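Local atomic coordinates of beta-porphyranase (Bacteroides plebeius, PDB entry 4AWD), a protein that hydrolyses the sulfated red-algal polysaccharide porphyran at linkages between beta-D-galactopyranose and alpha-L-galactopyranose-6-sulfate, releasing mostly disaccharides. Residues R139-L144 with T308-W313. Numbering follows the deposited sequence.
With CA (calcium ion), chain C.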
loop_
_atom_site.group_PDB
_atom_site.type_symbol
_atom_site.label_atom_id
_atom_site.label_comp_id
_atom_site.label_asym_id
_atom_site.label_seq_id
_atom_site.Cartn_x
_atom_site.Cartn_y
_atom_site.Cartn_z
ATOM N N ARG A 139 -2.175 -7.515 -8.759
ATOM C CA ARG A 139 -3.030 -8.696 -8.608
ATOM C C ARG A 139 -2.604 -9.388 -7.309
ATOM O O ARG A 139 -1.507 -9.950 -7.215
ATOM C CB ARG A 139 -2.912 -9.650 -9.808
ATOM C CG ARG A 139 -4.105 -10.602 -9.946
ATOM C CD ARG A 139 -4.227 -11.268 -11.334
ATOM N NE ARG A 139 -3.575 -12.569 -11.315
ATOM C CZ ARG A 139 -4.188 -13.740 -11.178
ATOM N NH1 ARG A 139 -5.508 -13.825 -11.099
ATOM N NH2 ARG A 139 -3.461 -14.843 -11.143
ATOM N N MET A 140 -3.483 -9.330 -6.310
ATOM C CA MET A 140 -3.168 -9.758 -4.957
ATOM C C MET A 140 -4.187 -10.775 -4.454
ATOM O O MET A 140 -5.391 -10.672 -4.726
ATOM C CB MET A 140 -3.150 -8.545 -3.994
ATOM C CG MET A 140 -2.737 -8.879 -2.561
ATOM S SD MET A 140 -2.853 -7.424 -1.514
ATOM C CE MET A 140 -4.652 -7.308 -1.343
ATOM N N LYS A 141 -3.704 -11.755 -3.710
ATOM C CA LYS A 141 -4.605 -12.590 -2.927
ATOM C C LYS A 141 -4.193 -12.403 -1.481
ATOM O O LYS A 141 -3.009 -12.534 -1.161
ATOM C CB LYS A 141 -4.522 -14.067 -3.365
ATOM C CG LYS A 141 -5.418 -15.007 -2.520
ATOM C CD LYS A 141 -5.704 -16.363 -3.183
ATOM C CE LYS A 141 -4.576 -17.357 -2.974
ATOM N NZ LYS A 141 -5.131 -18.727 -2.762
ATOM N N ALA A 142 -5.147 -12.050 -0.621
ATOM C CA ALA A 142 -4.827 -11.779 0.805
ATOM C C ALA A 142 -4.527 -13.054 1.566
ATOM O O ALA A 142 -5.041 -14.112 1.223
ATOM C CB ALA A 142 -5.953 -11.001 1.506
ATOM N N SER A 143 -3.689 -12.943 2.597
ATOM C CA SER A 143 -3.466 -14.045 3.532
ATOM C C SER A 143 -4.763 -14.301 4.286
ATOM O O SER A 143 -5.515 -13.350 4.538
ATOM C CB SER A 143 -2.350 -13.699 4.514
ATOM O OG SER A 143 -2.714 -12.582 5.311
ATOM N N LEU A 144 -5.041 -15.571 4.608
ATOM C CA LEU A 144 -6.187 -15.946 5.448
ATOM C C LEU A 144 -5.782 -15.767 6.910
ATOM O O LEU A 144 -5.508 -16.719 7.643
ATOM C CB LEU A 144 -6.670 -17.371 5.156
ATOM C CG LEU A 144 -8.120 -17.712 5.582
ATOM C CD1 LEU A 144 -9.138 -16.919 4.803
ATOM C CD2 LEU A 144 -8.433 -19.202 5.446
ATOM N N THR A 308 0.251 -16.512 3.951
ATOM C CA THR A 308 0.987 -15.759 2.938
ATOM C C THR A 308 0.077 -14.838 2.129
ATOM O O THR A 308 -1.030 -15.227 1.741
ATOM C CB THR A 308 1.718 -16.739 1.992
ATOM O OG1 THR A 308 2.627 -17.534 2.763
ATOM C CG2 THR A 308 2.487 -16.015 0.904
ATOM N N THR A 309 0.542 -13.614 1.888
ATOM C CA THR A 309 -0.118 -12.734 0.940
ATOM C C THR A 309 0.616 -12.902 -0.373
ATOM O O THR A 309 1.860 -12.859 -0.405
ATOM C CB THR A 309 -0.082 -11.250 1.381
ATOM O OG1 THR A 309 -0.860 -11.065 2.574
ATOM C CG2 THR A 309 -0.651 -10.368 0.287
ATOM N N TYR A 310 -0.143 -13.085 -1.451
ATOM C CA TYR A 310 0.454 -13.309 -2.771
ATOM C C TYR A 310 0.251 -12.145 -3.723
ATOM O O TYR A 310 -0.867 -11.652 -3.890
ATOM C CB TYR A 310 -0.120 -14.564 -3.417
ATOM C CG TYR A 310 0.154 -15.844 -2.681
ATOM C CD1 TYR A 310 1.316 -16.570 -2.926
ATOM C CD2 TYR A 310 -0.764 -16.347 -1.760
ATOM C CE1 TYR A 310 1.567 -17.761 -2.260
ATOM C CE2 TYR A 310 -0.526 -17.540 -1.097
ATOM C CZ TYR A 310 0.636 -18.243 -1.351
ATOM O OH TYR A 310 0.885 -19.419 -0.686
ATOM N N TYR A 311 1.333 -11.716 -4.356
ATOM C CA TYR A 311 1.241 -10.711 -5.395
ATOM C C TYR A 311 1.744 -11.323 -6.689
ATOM O O TYR A 311 2.940 -11.614 -6.827
ATOM C CB TYR A 311 2.064 -9.468 -5.032
ATOM C CG TYR A 311 1.705 -8.853 -3.699
ATOM C CD1 TYR A 311 2.220 -9.371 -2.505
ATOM C CD2 TYR A 311 0.859 -7.752 -3.634
ATOM C CE1 TYR A 311 1.897 -8.814 -1.285
ATOM C CE2 TYR A 311 0.524 -7.181 -2.400
ATOM C CZ TYR A 311 1.050 -7.716 -1.238
ATOM O OH TYR A 311 0.723 -7.148 -0.036
ATOM N N ASP A 312 0.820 -11.538 -7.620
ATOM C CA ASP A 312 1.136 -12.070 -8.947
ATOM C C ASP A 312 1.981 -11.066 -9.726
ATOM O O ASP A 312 2.930 -11.440 -10.413
ATOM C CB ASP A 312 -0.150 -12.393 -9.726
ATOM C CG ASP A 312 0.118 -13.161 -11.008
ATOM O OD1 ASP A 312 1.290 -13.480 -11.281
ATOM O OD2 ASP A 312 -0.844 -13.443 -11.751
ATOM N N TRP A 313 1.650 -9.792 -9.607
ATOM C CA TRP A 313 2.462 -8.767 -10.229
ATOM C C TRP A 313 2.195 -7.407 -9.651
ATOM O O TRP A 313 1.179 -7.180 -9.000
ATOM C CB TRP A 313 2.259 -8.726 -11.754
ATOM C CG TRP A 313 0.832 -8.853 -12.218
ATOM C CD1 TRP A 313 0.230 -9.983 -12.718
ATOM C CD2 TRP A 313 -0.164 -7.829 -12.240
ATOM N NE1 TRP A 313 -1.068 -9.714 -13.063
ATOM C CE2 TRP A 313 -1.339 -8.402 -12.774
ATOM C CE3 TRP A 313 -0.176 -6.478 -11.877
ATOM C CZ2 TRP A 313 -2.514 -7.677 -12.940
ATOM C CZ3 TRP A 313 -1.350 -5.747 -12.051
ATOM C CH2 TRP A 313 -2.500 -6.351 -12.572
HETATM CA CA CA C . 3.634 -13.387 -11.746
HETATM O O HOH W 1 -3.404 -16.504 1.266
HETATM O O HOH W 2 -0.902 -10.670 5.383
HETATM O O HOH W 3 3.165 -12.422 -13.854
#
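Thr308 meets Ser143 where the 139-144 segment has left its strand: the Thr308 carbonyl oxygen takes a CA-H...O contact from Ser143, and one water donates to both Thr308 O and Ala142 O. Next along, Thr309 lays its methyl CG2 3.8 Å from Met140 CG, while OG1, hydrogen-bonded to Ser149 OG, shares a second water with Ser143 OG. Tyr310 and Lys141 form an antiparallel hydrogen-bonded pair, Lys141 N reaching Tyr310 O at 2.8 Å and Tyr310 N returning to Lys141 O at 2.9 Å. Their side chains run alongside each other in the same direction, with Lys141 CE near ring atom CD2; Tyr310 OH is held by Asp305. On the other face of the sheet, Tyr311 faces Met140 in a non-hydrogen-bonded pair. With chi1 and chi2 of Met140 both at -176°, the chain stays extended as far as SD, which meets the ring obliquely, 3.5 Å from Tyr311 CE2, in a Met-aromatic contact; Tyr311 OH is anchored on Thr150. At Asp312 the chain turns a corner. Its N donates a hydrogen bond to Arg139 O, and its carboxylate divides its work: OD1 binds calcium at 2.4 Å, whereas OD2 accepts both NE (2.9 Å) and NH2 of Arg139 in a side-on salt bridge. The guanidinium and carboxylate planes are 66° apart, NE meeting the anti lone pair of OD2 and NH2 coming from above the carboxylate plane. This second-shell arginine probably fixes the carboxylate's rotation. Trp313 then receives Arg139 CB over one face, a CH-pi contact 3.9 Å from the five-membered ring centroid. Asp312 O is a second ligand of the calcium, whose shell is completed by Glu57 O, Asn59 OD1, Gly94 O and a water: a calcium site at the corner of the 308-321 strand, beside its antiparallel pairing with 134-141, in the GH16 beta-jelly-roll.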